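Local coordinates for protein N6 adenine specific DNA methylase (Encephalitozoon cuniculi, PDB 3Q87) that serves as the catalytic subunit Mtq2 of the Mtq2-Trm112 complex, an S-adenosylmethionine-dependent methyltransferase responsible for methylating the translation termination factor eRF1, at residues Leu119-Ile124 with Lys130-Arg135; Thr10-Asp15 with Glu154-Ile159; Asp15-Glu20 with Thr38-Lys43; Asp91-Ile96 with Gly103-Asp108. All coordinates share one frame; numbering follows the deposited sequence.

How the interactions relate
Three of the four contacts build the layers around one mixed sheet. Interactions 1 and 2 are buried and apolar, and they join different helices to strands 118-124 and 155-162, neighbours in that sheet. Interaction 3 shares Asp15 and helix 8-20 with interaction 2 but lies further out, and there leucines are joined by a polar Glu18-Gln40 meeting near the surface. Interaction 4 is a loop contact near the surface, dominated by carboxylates and backbone N-H groups. It reaches interaction 1 through Arg104, whereas about 25 Å separates its centre from that of interaction 3. Interactions 2 and 4 both border S-adenosylmethionine, the former at its carboxylate end and the latter at its ribose and adenine.

Interaction 1: Leu119-Ile124 with Lys130-Arg135; sequences LYLLVI and KEVLAR
Strand 118-124 and helix 129-138 come closest through Val123 and Val132, whose CA atoms lie 8.5 Å apart, a spacing that side chains from both elements have to fill. The two elements follow each other in the chain and form the first half of a beta-alpha-beta crossover in the Rossmann-like fold of class I methyltransferases. The helix runs on into strand 142-150, which is parallel to strand 118-124 but not next to it, because the antiparallel strand 155-162 is inserted between them.

Contact across the gap rests on three aliphatic side chains. Val132 is the single helix residue involved, and its two methyl groups are divided between two strand residues that face the same side of the sheet. CG1 of Val132 meets CD2 of Leu121 tip to tip at 3.9 Å, while CG2 of Val132 lies 4.3 Å from CG2 of Val123. Leu121 carries its CG opposite the backbone N (chi1 176°), and from there CD2 extends toward the helix. The joint is small, burying 97 Å² over both segments, and it is wholly apolar.

Val132 also packs on Ile159 of the inserted strand, so one valine spans two neighbouring strands. Those strands are themselves joined by their backbones, with Leu121 O accepting from Ile159 N and Val123 O from Tyr157 N. On the helix side, CG2 of Val132 additionally touches the aliphatic part of Arg104, with CD of that arginine 3.8 Å away.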
# COMPACT_ATOMS: atom_id res chain seq x y z
N LEU B 119 8.09 6.24 -8.48
CA LEU B 119 8.22 4.81 -8.24
C LEU B 119 9.66 4.33 -8.28
O LEU B 119 10.51 4.91 -8.97
CB LEU B 119 7.37 4.01 -9.25
CG LEU B 119 7.67 4.15 -10.74
CD1 LEU B 119 8.78 3.21 -11.18
CD2 LEU B 119 6.40 3.89 -11.53
N TYR B 120 9.93 3.27 -7.52
CA TYR B 120 11.23 2.60 -7.56
C TYR B 120 10.95 1.13 -7.89
O TYR B 120 10.22 0.46 -7.17
CB TYR B 120 11.94 2.72 -6.21
CG TYR B 120 12.28 4.15 -5.84
CD1 TYR B 120 13.47 4.73 -6.25
CD2 TYR B 120 11.39 4.92 -5.09
CE1 TYR B 120 13.78 6.05 -5.91
CE2 TYR B 120 11.70 6.24 -4.75
CZ TYR B 120 12.89 6.79 -5.16
OH TYR B 120 13.19 8.10 -4.83
N LEU B 121 11.51 0.66 -9.00
CA LEU B 121 11.23 -0.69 -9.48
C LEU B 121 12.53 -1.47 -9.68
O LEU B 121 13.48 -0.94 -10.22
CB LEU B 121 10.46 -0.64 -10.80
CG LEU B 121 10.16 -1.96 -11.50
CD1 LEU B 121 9.17 -2.80 -10.68
CD2 LEU B 121 9.59 -1.68 -12.90
N LEU B 122 12.56 -2.72 -9.23
CA LEU B 122 13.73 -3.56 -9.44
C LEU B 122 13.47 -4.52 -10.59
O LEU B 122 12.39 -5.10 -10.71
CB LEU B 122 14.09 -4.36 -8.18
CG LEU B 122 15.34 -5.26 -8.30
CD1 LEU B 122 15.96 -5.49 -6.94
CD2 LEU B 122 15.04 -6.60 -8.97
N VAL B 123 14.47 -4.68 -11.45
CA VAL B 123 14.37 -5.54 -12.59
C VAL B 123 15.72 -6.25 -12.75
O VAL B 123 16.70 -5.81 -12.19
CB VAL B 123 14.04 -4.71 -13.85
CG1 VAL B 123 14.35 -5.49 -15.08
CG2 VAL B 123 12.57 -4.28 -13.84
N ILE B 124 15.75 -7.37 -13.47
CA ILE B 124 17.03 -8.01 -13.78
C ILE B 124 17.30 -7.97 -15.29
O ILE B 124 16.41 -7.68 -16.07
CB ILE B 124 17.09 -9.46 -13.26
CG1 ILE B 124 16.01 -10.31 -13.91
CG2 ILE B 124 16.97 -9.48 -11.73
CD1 ILE B 124 16.17 -11.80 -13.63
N LYS B 130 15.60 -2.14 -20.77
CA LYS B 130 15.34 -1.06 -21.71
C LYS B 130 13.89 -1.04 -22.18
O LYS B 130 13.31 0.01 -22.34
CB LYS B 130 16.29 -1.15 -22.91
CG LYS B 130 17.72 -0.82 -22.55
CD LYS B 130 18.59 -0.70 -23.80
CE LYS B 130 20.03 -0.35 -23.42
NZ LYS B 130 20.81 0.10 -24.60
N GLU B 131 13.32 -2.22 -22.40
CA GLU B 131 11.90 -2.30 -22.74
C GLU B 131 11.04 -1.82 -21.57
O GLU B 131 9.97 -1.24 -21.77
CB GLU B 131 11.51 -3.72 -23.14
CG GLU B 131 12.18 -4.21 -24.41
CD GLU B 131 11.72 -5.61 -24.82
OE1 GLU B 131 10.81 -6.16 -24.16
OE2 GLU B 131 12.28 -6.15 -25.79
N VAL B 132 11.50 -2.06 -20.35
CA VAL B 132 10.79 -1.59 -19.17
C VAL B 132 10.84 -0.06 -19.11
O VAL B 132 9.82 0.60 -18.92
CB VAL B 132 11.35 -2.19 -17.85
CG1 VAL B 132 10.52 -1.69 -16.64
CG2 VAL B 132 11.36 -3.72 -17.91
N LEU B 133 12.03 0.50 -19.27
CA LEU B 133 12.17 1.96 -19.32
C LEU B 133 11.24 2.57 -20.37
O LEU B 133 10.55 3.55 -20.10
CB LEU B 133 13.61 2.34 -19.63
CG LEU B 133 14.61 2.02 -18.54
CD1 LEU B 133 16.01 2.31 -19.05
CD2 LEU B 133 14.29 2.83 -17.29
N ALA B 134 11.25 1.99 -21.56
CA ALA B 134 10.42 2.48 -22.65
C ALA B 134 8.94 2.48 -22.28
O ALA B 134 8.22 3.46 -22.50
CB ALA B 134 10.67 1.64 -23.91
N ARG B 135 8.48 1.37 -21.71
CA ARG B 135 7.06 1.26 -21.35
C ARG B 135 6.68 2.31 -20.33
O ARG B 135 5.57 2.84 -20.35
CB ARG B 135 6.73 -0.13 -20.83
CG ARG B 135 6.45 -1.15 -21.92
CD ARG B 135 6.04 -2.46 -21.31
NE ARG B 135 5.93 -3.53 -22.30
CZ ARG B 135 4.81 -4.20 -22.55
NH1 ARG B 135 3.70 -3.93 -21.90
NH2 ARG B 135 4.82 -5.15 -23.48

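Interaction 2: Thr10-Asp15 with Glu154-Ile159; sequences TYTLMD and ETVYII. With SAM (S-adenosylmethionine), chain D.
A hydroxyl group pressed against a methyl group marks this otherwise aliphatic contact: Thr12 OG1 lies 3.3 Å from Val156 CG1. With chi1 at 87°, OG1 sits between the backbone N and the carbonyl carbon of its own residue. There it can turn back along the helix and donate a hydrogen bond to the carbonyl oxygen of Asp9, one turn earlier.

The segments 10-15 and 155-159 cross at -34°, running roughly in the same direction, with their axes 9.0 Å apart at closest approach. Val156 and Ile158 both project toward the helix, whereas Ile159, the next residue after Ile158, faces the other way and packs on Leu133 and Leu136 of helix 129-138. The strand is therefore covered from opposite faces, as expected of the three-layer alpha-beta-alpha arrangement of class I methyltransferases.

Ile158 slants across both Thr12 and Leu13. Its CG2 is 4.2 Å from Leu13 CD1, while the placement of its CD1 against the helix backbone is doubtful, since that methyl comes too close to the Thr12 carbonyl in the model. Leu13 also touches Asn85, which donates from ND2 to S-adenosylmethionine, and this makes the leucine a second-shell residue of the cofactor site. Thr10, one turn before Met14, lines the pocket beside the carboxylate of the cofactor.

Because the Thr12 hydroxyl spends its proton on the helix backbone, it can lie against aliphatic side chains without a polar partner on the strand, and the interface behaves as an apolar one.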
# COMPACT_ATOMS: atom_id res chain seq x y z
N THR B 10 16.99 -7.69 -2.81
CA THR B 10 16.28 -6.77 -1.92
C THR B 10 17.25 -5.73 -1.34
O THR B 10 16.95 -4.56 -1.29
CB THR B 10 15.49 -7.48 -0.78
OG1 THR B 10 16.08 -7.19 0.49
CG2 THR B 10 15.42 -8.97 -0.98
N TYR B 11 18.44 -6.16 -0.93
CA TYR B 11 19.38 -5.21 -0.33
C TYR B 11 19.92 -4.14 -1.29
O TYR B 11 20.27 -3.05 -0.87
CB TYR B 11 20.51 -5.95 0.40
CG TYR B 11 19.98 -6.71 1.59
CD1 TYR B 11 19.31 -6.04 2.61
CD2 TYR B 11 20.14 -8.08 1.70
CE1 TYR B 11 18.81 -6.72 3.71
CE2 TYR B 11 19.63 -8.77 2.79
CZ TYR B 11 18.98 -8.08 3.80
OH TYR B 11 18.49 -8.75 4.89
N THR B 12 19.97 -4.44 -2.59
CA THR B 12 20.35 -3.39 -3.53
C THR B 12 19.22 -2.35 -3.68
O THR B 12 19.48 -1.16 -3.82
CB THR B 12 20.77 -3.94 -4.92
OG1 THR B 12 19.63 -4.09 -5.75
CG2 THR B 12 21.47 -5.27 -4.79
N LEU B 13 17.96 -2.80 -3.66
CA LEU B 13 16.84 -1.86 -3.64
C LEU B 13 16.91 -1.01 -2.37
O LEU B 13 16.85 0.22 -2.42
CB LEU B 13 15.49 -2.59 -3.78
CG LEU B 13 14.20 -1.76 -3.78
CD1 LEU B 13 14.28 -0.58 -4.73
CD2 LEU B 13 12.94 -2.62 -4.10
N MET B 14 17.09 -1.67 -1.23
CA MET B 14 17.18 -0.95 0.04
C MET B 14 18.32 0.06 0.05
O MET B 14 18.15 1.18 0.55
CB MET B 14 17.32 -1.93 1.20
CG MET B 14 16.08 -2.79 1.39
SD MET B 14 16.18 -3.97 2.76
CE MET B 14 16.11 -2.89 4.20
N ASP B 15 19.48 -0.32 -0.48
CA ASP B 15 20.62 0.58 -0.53
C ASP B 15 20.30 1.82 -1.36
O ASP B 15 20.60 2.94 -0.94
CB ASP B 15 21.88 -0.12 -1.08
CG ASP B 15 22.56 -1.03 -0.06
OD1 ASP B 15 22.17 -1.01 1.13
OD2 ASP B 15 23.48 -1.76 -0.46
N GLU B 154 22.58 -13.02 -11.22
CA GLU B 154 22.32 -12.07 -12.30
C GLU B 154 22.71 -10.64 -11.95
O GLU B 154 23.38 -10.39 -10.95
CB GLU B 154 20.86 -12.14 -12.77
CG GLU B 154 20.60 -11.50 -14.15
CD GLU B 154 19.55 -12.24 -14.95
OE1 GLU B 154 19.22 -13.40 -14.59
OE2 GLU B 154 19.04 -11.68 -15.95
N THR B 155 22.30 -9.71 -12.79
CA THR B 155 22.58 -8.31 -12.55
C THR B 155 21.27 -7.57 -12.29
O THR B 155 20.30 -7.72 -13.03
CB THR B 155 23.33 -7.66 -13.72
OG1 THR B 155 22.46 -7.59 -14.86
CG2 THR B 155 24.55 -8.48 -14.09
N VAL B 156 21.26 -6.77 -11.24
CA VAL B 156 20.05 -6.10 -10.81
C VAL B 156 20.04 -4.64 -11.26
O VAL B 156 21.05 -3.94 -11.14
CB VAL B 156 19.96 -6.14 -9.28
CG1 VAL B 156 18.98 -5.11 -8.77
CG2 VAL B 156 19.56 -7.52 -8.83
N TYR B 157 18.90 -4.19 -11.78
CA TYR B 157 18.70 -2.79 -12.14
C TYR B 157 17.59 -2.15 -11.31
O TYR B 157 16.47 -2.64 -11.26
CB TYR B 157 18.36 -2.66 -13.62
CG TYR B 157 19.40 -3.26 -14.55
CD1 TYR B 157 20.26 -2.45 -15.28
CD2 TYR B 157 19.52 -4.64 -14.68
CE1 TYR B 157 21.21 -2.99 -16.12
CE2 TYR B 157 20.47 -5.19 -15.53
CZ TYR B 157 21.31 -4.37 -16.25
OH TYR B 157 22.26 -4.91 -17.09
N ILE B 158 17.91 -1.04 -10.66
CA ILE B 158 16.91 -0.29 -9.93
C ILE B 158 16.45 0.92 -10.73
O ILE B 158 17.20 1.86 -10.98
CB ILE B 158 17.43 0.14 -8.56
CG1 ILE B 158 17.71 -1.11 -7.72
CG2 ILE B 158 16.43 1.08 -7.89
CD1 ILE B 158 18.50 -0.82 -6.49
N ILE B 159 15.19 0.86 -11.14
CA ILE B 159 14.61 1.92 -11.95
C ILE B 159 13.89 2.94 -11.08
O ILE B 159 13.08 2.58 -10.23
CB ILE B 159 13.65 1.32 -12.97
CG1 ILE B 159 14.41 0.38 -13.89
CG2 ILE B 159 13.01 2.41 -13.81
CD1 ILE B 159 13.58 -0.13 -15.05
N SAM D . 9.82 -7.00 -1.00
CA SAM D . 10.42 -8.32 -0.80
C SAM D . 11.94 -8.21 -0.93
O SAM D . 12.71 -9.03 -0.43
OXT SAM D . 12.46 -7.28 -1.55
CB SAM D . 9.82 -9.44 -1.70
CG SAM D . 10.06 -9.47 -3.23
SD SAM D . 9.52 -10.97 -4.17
CE SAM D . 10.72 -11.06 -5.51
C5' SAM D . 8.06 -10.41 -5.07
C4' SAM D . 6.89 -10.30 -4.10
O4' SAM D . 5.72 -9.90 -4.80
C3' SAM D . 6.57 -11.61 -3.40
O3' SAM D . 6.44 -11.35 -2.02
C2' SAM D . 5.24 -12.04 -3.98
O2' SAM D . 4.41 -12.72 -3.06
C1' SAM D . 4.65 -10.70 -4.36
N9 SAM D . 3.70 -10.78 -5.46
C8 SAM D . 3.68 -11.65 -6.53
N7 SAM D . 2.62 -11.31 -7.30
C5 SAM D . 2.00 -10.23 -6.74
C6 SAM D . 0.90 -9.47 -7.10
N6 SAM D . 0.23 -9.76 -8.21
N1 SAM D . 0.51 -8.41 -6.30
C2 SAM D . 1.20 -8.08 -5.15
N3 SAM D . 2.30 -8.85 -4.80
C4 SAM D . 2.68 -9.89 -5.58

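Interaction 3: Asp15-Glu20 with Thr38-Lys43; sequences DALERE and TEQLRK
Glu18 sends its CG away from the backbone N (chi1 -169°) and then bends at chi2 (58°), which folds its carboxylate toward Gln40; the glutamine answers with a nearly extended chain beyond CG. The two flat groups end up nearly coplanar, their planes 15° apart. As modelled, Glu18 OE1 and Gln40 OE1 are 3.0 Å from each other, and Gln40 OE1 is also 3.0 Å from Met14 O. The amide is therefore probably turned over, and in the alternative orientation a hydrogen bond to Glu18 becomes possible.

Beneath this polar edge of the contact the chemistry turns apolar. Leu17 CD1 faces Leu41 CD2 at 4.4 Å, and the end of the Gln40 amide lies obliquely across the same leucine methyl. These helices, 8-20 and 36-41, lie side by side on one face of the Rossmann-like sheet. The second of them links strands 26-30 and 46-51, and Leu41 rests on Val47 of the latter strand. Leu17 reaches the sheet as well, its CD2 packing against Tyr120.

Lys43 NZ stands 5.2 Å from Glu18 OE1, too far for a salt bridge, although its charge may still steady the carboxylate. At the end of helix 8-20, Glu20 OE1 is hydrogen-bonded to Tyr120 OH and also forms a salt bridge with Lys160 NZ.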
# COMPACT_ATOMS: atom_id res chain seq x y z
N ASP B 15 19.48 -0.32 -0.48
CA ASP B 15 20.62 0.58 -0.53
C ASP B 15 20.30 1.82 -1.36
O ASP B 15 20.60 2.94 -0.94
CB ASP B 15 21.88 -0.12 -1.08
CG ASP B 15 22.56 -1.03 -0.06
OD1 ASP B 15 22.17 -1.01 1.13
OD2 ASP B 15 23.48 -1.76 -0.46
N ALA B 16 19.68 1.62 -2.52
CA ALA B 16 19.31 2.77 -3.34
C ALA B 16 18.28 3.69 -2.67
O ALA B 16 18.38 4.92 -2.77
CB ALA B 16 18.84 2.32 -4.71
N LEU B 17 17.29 3.10 -2.00
CA LEU B 17 16.27 3.87 -1.28
C LEU B 17 16.93 4.69 -0.18
O LEU B 17 16.55 5.83 0.08
CB LEU B 17 15.22 2.94 -0.66
CG LEU B 17 14.29 2.23 -1.66
CD1 LEU B 17 13.48 1.16 -0.96
CD2 LEU B 17 13.37 3.22 -2.35
N GLU B 18 17.92 4.10 0.46
CA GLU B 18 18.60 4.76 1.54
C GLU B 18 19.28 6.05 1.06
O GLU B 18 19.23 7.07 1.74
CB GLU B 18 19.61 3.82 2.20
CG GLU B 18 20.17 4.34 3.50
CD GLU B 18 19.08 4.62 4.52
OE1 GLU B 18 18.01 3.97 4.46
OE2 GLU B 18 19.30 5.50 5.38
N ARG B 19 19.90 5.99 -0.11
CA ARG B 19 20.66 7.12 -0.62
C ARG B 19 19.74 8.23 -1.08
O ARG B 19 20.10 9.41 -1.01
CB ARG B 19 21.59 6.69 -1.76
CG ARG B 19 22.53 5.56 -1.37
CD ARG B 19 23.58 5.28 -2.43
NE ARG B 19 23.74 3.85 -2.66
CZ ARG B 19 23.33 3.21 -3.76
NH1 ARG B 19 22.74 3.89 -4.74
NH2 ARG B 19 23.51 1.90 -3.88
N GLU B 20 18.55 7.85 -1.55
CA GLU B 20 17.53 8.81 -1.95
C GLU B 20 17.01 9.61 -0.76
O GLU B 20 16.59 10.75 -0.91
CB GLU B 20 16.35 8.09 -2.62
CG GLU B 20 16.66 7.52 -3.98
CD GLU B 20 16.79 8.60 -5.02
OE1 GLU B 20 15.86 8.74 -5.85
OE2 GLU B 20 17.81 9.32 -5.00
N THR B 38 9.67 -2.42 4.23
CA THR B 38 8.75 -1.67 5.08
C THR B 38 9.43 -1.21 6.38
O THR B 38 9.29 -0.06 6.80
CB THR B 38 7.48 -2.50 5.45
OG1 THR B 38 6.64 -2.62 4.30
CG2 THR B 38 6.68 -1.81 6.58
N GLU B 39 10.18 -2.12 6.99
CA GLU B 39 10.91 -1.81 8.22
C GLU B 39 11.82 -0.59 8.07
O GLU B 39 11.91 0.25 8.97
CB GLU B 39 11.72 -3.03 8.66
CG GLU B 39 12.14 -3.00 10.13
CD GLU B 39 12.83 -4.29 10.56
OE1 GLU B 39 12.45 -4.84 11.62
OE2 GLU B 39 13.74 -4.76 9.84
N GLN B 40 12.51 -0.49 6.94
CA GLN B 40 13.39 0.64 6.69
C GLN B 40 12.59 1.91 6.34
O GLN B 40 12.89 3.01 6.83
CB GLN B 40 14.38 0.29 5.58
CG GLN B 40 15.00 1.49 4.90
CD GLN B 40 15.55 1.16 3.52
OE1 GLN B 40 16.63 1.60 3.15
NE2 GLN B 40 14.79 0.38 2.76
N LEU B 41 11.57 1.74 5.51
CA LEU B 41 10.72 2.84 5.05
C LEU B 41 9.92 3.51 6.16
O LEU B 41 9.68 4.71 6.11
CB LEU B 41 9.74 2.34 3.98
CG LEU B 41 10.34 1.99 2.63
CD1 LEU B 41 9.29 1.40 1.71
CD2 LEU B 41 10.96 3.22 2.01
N ARG B 42 9.47 2.74 7.14
CA ARG B 42 8.56 3.30 8.12
C ARG B 42 9.24 4.24 9.10
O ARG B 42 8.58 4.96 9.85
CB ARG B 42 7.79 2.22 8.87
CG ARG B 42 8.62 1.35 9.79
CD ARG B 42 7.71 0.26 10.38
NE ARG B 42 8.43 -0.65 11.26
CZ ARG B 42 8.68 -0.40 12.54
NH1 ARG B 42 8.27 0.74 13.08
NH2 ARG B 42 9.35 -1.28 13.27
N LYS B 43 10.57 4.26 9.07
CA LYS B 43 11.31 5.14 9.95
C LYS B 43 11.10 6.60 9.57
O LYS B 43 11.11 7.47 10.44
CB LYS B 43 12.79 4.76 9.96
CG LYS B 43 13.05 3.38 10.57
CD LYS B 43 14.52 3.00 10.60
CE LYS B 43 15.08 2.85 9.20
NZ LYS B 43 16.54 2.52 9.22

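Interaction 4: Asp91-Ile96 with Gly103-Asp108; sequences DTDDPI and GREVID. With SAM (S-adenosylmethionine), chain D.
Asp94 OD2 is gripped by two successive backbone N-H groups, those of Ile96 and Ile97. The bond from Ile96 N measures 2.7 Å and closes an Asx turn; it reaches the oxygen from above the carboxylate plane, 36° out of it. Just upstream an ST turn does similar work, with Asp94 N donating to Thr92 OG1 at 3.0 Å. Two side chains thus fix the course of a segment that has no regular secondary structure.

Across the contact the approach is loose. Asp91 and Gly103 are nearest along the backbone, and both have positive phi. At the surface, Asp93 OD1 comes within 4.2 Å of Glu105 OE1, a pairing of like charges that is probably unfavourable unless screened by solvent. The other oxygen of Glu105, OE2, accepts from Tyr101 N in the connecting loop.

In the methyltransferase fold this loop follows strand 81-84 and the Asn-Pro-Pro-Tyr sequence that begins at Asn85, and it leads into helix 105-113. On its way it borders the cofactor: Pro95 O is 3.3 Å from C8 of the adenine of S-adenosylmethionine, and Ile96 CG2 packs on the ribose, 4.1 Å from C2'.

At the start of the helix, Arg104 NE donates to Asp108 OD1 at 2.7 Å, a nearly straight hydrogen bond (162°) within a salt bridge. The aspartate oxygen lies in the guanidinium plane and is approached on its syn side; weaker bonds from NH2 reach both carboxylate oxygens. Arg104 NH1 turns to other partners, forming a salt bridge with Glu131 OE1 of helix 129-138 and donating to Asn127 O.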
# COMPACT_ATOMS: atom_id res chain seq x y z
N ASP B 91 9.96 -17.59 -17.28
CA ASP B 91 9.54 -18.95 -17.64
C ASP B 91 8.95 -19.78 -16.51
O ASP B 91 8.86 -21.00 -16.61
CB ASP B 91 10.70 -19.69 -18.32
CG ASP B 91 11.08 -19.06 -19.63
OD1 ASP B 91 10.18 -18.52 -20.30
OD2 ASP B 91 12.28 -19.09 -19.99
N THR B 92 8.54 -19.11 -15.44
CA THR B 92 7.70 -19.77 -14.46
C THR B 92 6.59 -18.83 -14.05
O THR B 92 6.75 -17.61 -14.09
CB THR B 92 8.49 -20.27 -13.23
OG1 THR B 92 7.57 -20.73 -12.23
CG2 THR B 92 9.35 -19.16 -12.65
N ASP B 93 5.45 -19.42 -13.69
CA ASP B 93 4.30 -18.68 -13.19
C ASP B 93 4.08 -19.02 -11.73
O ASP B 93 2.95 -18.98 -11.23
CB ASP B 93 3.06 -19.03 -14.02
CG ASP B 93 3.11 -18.45 -15.43
OD1 ASP B 93 3.05 -17.21 -15.56
OD2 ASP B 93 3.21 -19.24 -16.39
N ASP B 94 5.15 -19.40 -11.05
CA ASP B 94 5.11 -19.52 -9.59
C ASP B 94 4.58 -18.20 -9.02
O ASP B 94 5.03 -17.12 -9.41
CB ASP B 94 6.50 -19.82 -9.04
CG ASP B 94 6.55 -19.77 -7.50
OD1 ASP B 94 6.62 -20.84 -6.86
OD2 ASP B 94 6.53 -18.65 -6.94
N PRO B 95 3.61 -18.29 -8.10
CA PRO B 95 2.88 -17.10 -7.65
C PRO B 95 3.76 -16.12 -6.88
O PRO B 95 3.40 -14.95 -6.78
CB PRO B 95 1.80 -17.69 -6.72
CG PRO B 95 1.67 -19.10 -7.16
CD PRO B 95 3.06 -19.52 -7.53
N ILE B 96 4.89 -16.58 -6.37
CA ILE B 96 5.78 -15.72 -5.60
C ILE B 96 6.88 -15.07 -6.44
O ILE B 96 7.11 -13.87 -6.34
CB ILE B 96 6.41 -16.48 -4.39
CG1 ILE B 96 5.32 -16.98 -3.46
CG2 ILE B 96 7.37 -15.58 -3.60
CD1 ILE B 96 5.84 -18.00 -2.46
N GLY B 103 10.07 -13.12 -17.78
CA GLY B 103 9.95 -12.73 -16.38
C GLY B 103 9.24 -11.40 -16.22
O GLY B 103 9.33 -10.75 -15.16
N ARG B 104 8.49 -11.01 -17.26
CA ARG B 104 7.98 -9.64 -17.40
C ARG B 104 6.47 -9.47 -17.22
O ARG B 104 5.96 -8.35 -17.23
CB ARG B 104 8.37 -9.09 -18.77
CG ARG B 104 9.77 -8.54 -18.82
CD ARG B 104 9.75 -7.05 -18.59
NE ARG B 104 8.85 -6.43 -19.56
CZ ARG B 104 9.18 -6.14 -20.81
NH1 ARG B 104 10.41 -6.41 -21.26
NH2 ARG B 104 8.30 -5.58 -21.62
N GLU B 105 5.75 -10.57 -17.07
CA GLU B 105 4.30 -10.49 -17.04
C GLU B 105 3.73 -9.64 -15.90
O GLU B 105 2.77 -8.90 -16.11
CB GLU B 105 3.68 -11.89 -17.08
CG GLU B 105 4.02 -12.63 -18.39
CD GLU B 105 3.21 -13.89 -18.61
OE1 GLU B 105 2.08 -13.99 -18.09
OE2 GLU B 105 3.70 -14.80 -19.32
N VAL B 106 4.29 -9.75 -14.70
CA VAL B 106 3.78 -8.95 -13.58
C VAL B 106 4.30 -7.52 -13.71
O VAL B 106 3.56 -6.55 -13.51
CB VAL B 106 4.13 -9.55 -12.19
CG1 VAL B 106 3.46 -8.74 -11.08
CG2 VAL B 106 3.66 -10.99 -12.11
N ILE B 107 5.58 -7.39 -14.05
CA ILE B 107 6.17 -6.08 -14.27
C ILE B 107 5.34 -5.27 -15.26
O ILE B 107 5.03 -4.10 -15.01
CB ILE B 107 7.61 -6.21 -14.81
CG1 ILE B 107 8.54 -6.69 -13.71
CG2 ILE B 107 8.10 -4.88 -15.42
CD1 ILE B 107 9.81 -7.38 -14.22
N ASP B 108 4.98 -5.90 -16.37
CA ASP B 108 4.24 -5.24 -17.44
C ASP B 108 2.84 -4.87 -16.98
O ASP B 108 2.33 -3.80 -17.32
CB ASP B 108 4.15 -6.15 -18.68
CG ASP B 108 5.46 -6.22 -19.46
OD1 ASP B 108 6.38 -5.44 -19.13
OD2 ASP B 108 5.56 -7.04 -20.40
N SAM D . 9.82 -7.00 -1.00
CA SAM D . 10.42 -8.32 -0.80
C SAM D . 11.94 -8.21 -0.93
O SAM D . 12.71 -9.03 -0.43
OXT SAM D . 12.46 -7.28 -1.55
CB SAM D . 9.82 -9.44 -1.70
CG SAM D . 10.06 -9.47 -3.23
SD SAM D . 9.52 -10.97 -4.17
CE SAM D . 10.72 -11.06 -5.51
C5' SAM D . 8.06 -10.41 -5.07
C4' SAM D . 6.89 -10.30 -4.10
O4' SAM D . 5.72 -9.90 -4.80
C3' SAM D . 6.57 -11.61 -3.40
O3' SAM D . 6.44 -11.35 -2.02
C2' SAM D . 5.24 -12.04 -3.98
O2' SAM D . 4.41 -12.72 -3.06
C1' SAM D . 4.65 -10.70 -4.36
N9 SAM D . 3.70 -10.78 -5.46
C8 SAM D . 3.68 -11.65 -6.53
N7 SAM D . 2.62 -11.31 -7.30
C5 SAM D . 2.00 -10.23 -6.74
C6 SAM D . 0.90 -9.47 -7.10
N6 SAM D . 0.23 -9.76 -8.21
N1 SAM D . 0.51 -8.41 -6.30
C2 SAM D . 1.20 -8.08 -5.15
N3 SAM D . 2.30 -8.85 -4.80
C4 SAM D . 2.68 -9.89 -5.58